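Local coordinates for F-actin-capping protein subunit alpha (Dictyostelium discoideum, PDB 4AKR), which caps the fast-growing barbed ends of actin filaments independently of calcium, blocking subunit exchange there without severing the filaments, at residues Phe162-Trp167 against Asn191-Glu196. Residues are numbered along the deposited sequence; the frame is centred on the assembly and turned at random.
Sequences FYSGRW and NVHYFE
The ring of Phe195 lies over the backbone of Phe162, its CZ 3.5 Å from Phe162 C. This is the open end of an antiparallel beta hairpin, formed by strands 163-175 and 181-194 in the five-stranded sheet of the alpha subunit. The Phe195 torsion (chi1 48°) sets CG between its own backbone N and carbonyl carbon, folding the ring back over the Phe162 backbone. One face of the ring then covers Phe162 O, while Phe195 N donates to the same oxygen at 2.7 Å in a nearly straight bond (169°). Phe162 CB also sits over the Phe195 face, a CH-pi contact at 4.3 Å from the ring centroid. The two side chains cross at about a right angle, with Phe195 CD2 at the edge of the Phe162 ring. Glu196 covers one face of that ring: its CG makes a CH-pi contact there, and its extended chain carries OE1 to 3.5 Å from Phe162 CD2. With an alanine at Phe195, the Phe162 carbonyl is likely to lose its cover and the Phe162 ring its edge partner, and the basic side chain of the other protein chain its cation-pi partner. Phe162 and Tyr163 together face Lys158 in a G1 beta bulge. Beyond it the register is regular. Tyr163 and Gly165 form non-hydrogen-bonded pairs with Tyr194 and Val192; Ser164 and Arg166 form hydrogen-bonded pairs with His193 and Asn191. On the Ser164 face, Arg166 turns its guanidinium away from Asn191, and its NE bonds Gln55. Ser164 OG is hydrogen-bonded to Glu22, and it also touches His193 CB at 3.5 Å.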
loop_
_atom_site.group_PDB
_atom_site.type_symbol
_atom_site.label_atom_id
_atom_site.label_comp_id
_atom_site.label_asym_id
_atom_site.label_seq_id
_atom_site.Cartn_x
_atom_site.Cartn_y
_atom_site.Cartn_z
ATOM N N PHE A 162 -3.737 12.248 7.664
ATOM C CA PHE A 162 -3.824 10.847 7.249
ATOM C C PHE A 162 -2.809 10.357 6.218
ATOM O O PHE A 162 -3.150 9.552 5.354
ATOM C CB PHE A 162 -5.216 10.564 6.707
ATOM C CG PHE A 162 -6.302 10.772 7.704
ATOM C CD1 PHE A 162 -6.593 9.789 8.648
ATOM C CD2 PHE A 162 -7.034 11.956 7.707
ATOM C CE1 PHE A 162 -7.602 9.981 9.581
ATOM C CE2 PHE A 162 -8.045 12.161 8.635
ATOM C CZ PHE A 162 -8.334 11.170 9.576
ATOM N N TYR A 163 -1.572 10.822 6.284
ATOM C CA TYR A 163 -0.606 10.348 5.318
ATOM C C TYR A 163 0.816 10.355 5.824
ATOM O O TYR A 163 1.147 11.048 6.794
ATOM C CB TYR A 163 -0.689 11.157 4.022
ATOM C CG TYR A 163 -0.055 12.527 4.082
ATOM C CD1 TYR A 163 1.285 12.707 3.750
ATOM C CD2 TYR A 163 -0.793 13.640 4.460
ATOM C CE1 TYR A 163 1.873 13.957 3.789
ATOM C CE2 TYR A 163 -0.209 14.907 4.502
ATOM C CZ TYR A 163 1.125 15.055 4.163
ATOM O OH TYR A 163 1.699 16.305 4.186
ATOM N N SER A 164 1.652 9.558 5.164
ATOM C CA SER A 164 3.066 9.464 5.507
ATOM C C SER A 164 3.831 9.094 4.254
ATOM O O SER A 164 3.244 8.702 3.242
ATOM C CB SER A 164 3.304 8.397 6.586
ATOM O OG SER A 164 3.097 7.090 6.084
ATOM N N GLY A 165 5.148 9.229 4.319
ATOM C CA GLY A 165 5.965 8.888 3.177
ATOM C C GLY A 165 7.430 8.849 3.537
ATOM O O GLY A 165 7.837 9.362 4.572
ATOM N N ARG A 166 8.221 8.220 2.676
ATOM C CA ARG A 166 9.656 8.131 2.869
ATOM C C ARG A 166 10.312 7.991 1.513
ATOM O O ARG A 166 9.722 7.449 0.580
ATOM C CB ARG A 166 10.033 6.923 3.745
ATOM C CG ARG A 166 11.540 6.815 3.991
ATOM C CD ARG A 166 11.936 5.585 4.809
ATOM N NE ARG A 166 11.649 5.702 6.241
ATOM C CZ ARG A 166 12.229 6.573 7.065
ATOM N NH1 ARG A 166 13.139 7.430 6.614
ATOM N NH2 ARG A 166 11.920 6.564 8.357
ATOM N N TRP A 167 11.521 8.522 1.406
ATOM C CA TRP A 167 12.310 8.435 0.189
ATOM C C TRP A 167 13.667 7.932 0.655
ATOM O O TRP A 167 14.280 8.520 1.547
ATOM C CB TRP A 167 12.457 9.806 -0.486
ATOM C CG TRP A 167 13.325 9.777 -1.732
ATOM C CD1 TRP A 167 14.661 9.468 -1.805
ATOM C CD2 TRP A 167 12.912 10.075 -3.077
ATOM N NE1 TRP A 167 15.096 9.556 -3.108
ATOM C CE2 TRP A 167 14.044 9.925 -3.906
ATOM C CE3 TRP A 167 11.693 10.452 -3.658
ATOM C CZ2 TRP A 167 13.995 10.138 -5.285
ATOM C CZ3 TRP A 167 11.648 10.664 -5.031
ATOM C CH2 TRP A 167 12.791 10.505 -5.825
ATOM N N ASN A 191 8.052 5.467 -0.804
ATOM C CA ASN A 191 6.860 4.938 -0.165
ATOM C C ASN A 191 5.907 6.040 0.273
ATOM O O ASN A 191 6.326 7.031 0.855
ATOM C CB ASN A 191 7.264 4.102 1.055
ATOM C CG ASN A 191 8.164 2.944 0.690
ATOM O OD1 ASN A 191 7.696 1.878 0.281
ATOM N ND2 ASN A 191 9.466 3.150 0.817
ATOM N N VAL A 192 4.626 5.863 -0.026
ATOM C CA VAL A 192 3.608 6.818 0.375
ATOM C C VAL A 192 2.400 6.039 0.867
ATOM O O VAL A 192 2.000 5.052 0.260
ATOM C CB VAL A 192 3.180 7.750 -0.781
ATOM C CG1 VAL A 192 2.078 8.697 -0.299
ATOM C CG2 VAL A 192 4.372 8.556 -1.265
ATOM N N HIS A 193 1.833 6.511 1.971
ATOM C CA HIS A 193 0.689 5.895 2.616
ATOM C C HIS A 193 -0.358 6.966 2.923
ATOM O O HIS A 193 -0.085 7.935 3.644
ATOM C CB HIS A 193 1.161 5.226 3.916
ATOM C CG HIS A 193 0.069 4.593 4.723
ATOM N ND1 HIS A 193 -1.021 3.968 4.153
ATOM C CD2 HIS A 193 -0.061 4.424 6.060
ATOM C CE1 HIS A 193 -1.771 3.441 5.105
ATOM N NE2 HIS A 193 -1.210 3.703 6.272
ATOM N N TYR A 194 -1.547 6.786 2.357
ATOM C CA TYR A 194 -2.664 7.698 2.567
ATOM C C TYR A 194 -3.767 6.858 3.190
ATOM O O TYR A 194 -4.150 5.830 2.639
ATOM C CB TYR A 194 -3.151 8.275 1.243
ATOM C CG TYR A 194 -4.325 9.205 1.419
ATOM C CD1 TYR A 194 -5.627 8.707 1.425
ATOM C CD2 TYR A 194 -4.138 10.575 1.618
ATOM C CE1 TYR A 194 -6.716 9.541 1.627
ATOM C CE2 TYR A 194 -5.228 11.427 1.816
ATOM C CZ TYR A 194 -6.518 10.898 1.818
ATOM O OH TYR A 194 -7.621 11.710 1.999
ATOM N N PHE A 195 -4.287 7.286 4.333
ATOM C CA PHE A 195 -5.299 6.481 4.986
ATOM C C PHE A 195 -6.554 7.160 5.530
ATOM O O PHE A 195 -6.989 6.865 6.642
ATOM C CB PHE A 195 -4.630 5.646 6.087
ATOM C CG PHE A 195 -3.705 6.435 6.979
ATOM C CD1 PHE A 195 -2.385 6.669 6.596
ATOM C CD2 PHE A 195 -4.151 6.941 8.199
ATOM C CE1 PHE A 195 -1.517 7.397 7.416
ATOM C CE2 PHE A 195 -3.297 7.670 9.030
ATOM C CZ PHE A 195 -1.976 7.899 8.638
ATOM N N GLU A 196 -7.141 8.066 4.757
ATOM C CA GLU A 196 -8.381 8.694 5.196
ATOM C C GLU A 196 -9.492 7.890 4.547
ATOM O O GLU A 196 -9.595 7.841 3.325
ATOM C CB GLU A 196 -8.477 10.153 4.754
ATOM C CG GLU A 196 -9.799 10.783 5.183
ATOM C CD GLU A 196 -9.811 12.293 5.065
ATOM O OE1 GLU A 196 -8.748 12.869 4.752
ATOM O OE2 GLU A 196 -10.885 12.901 5.296
#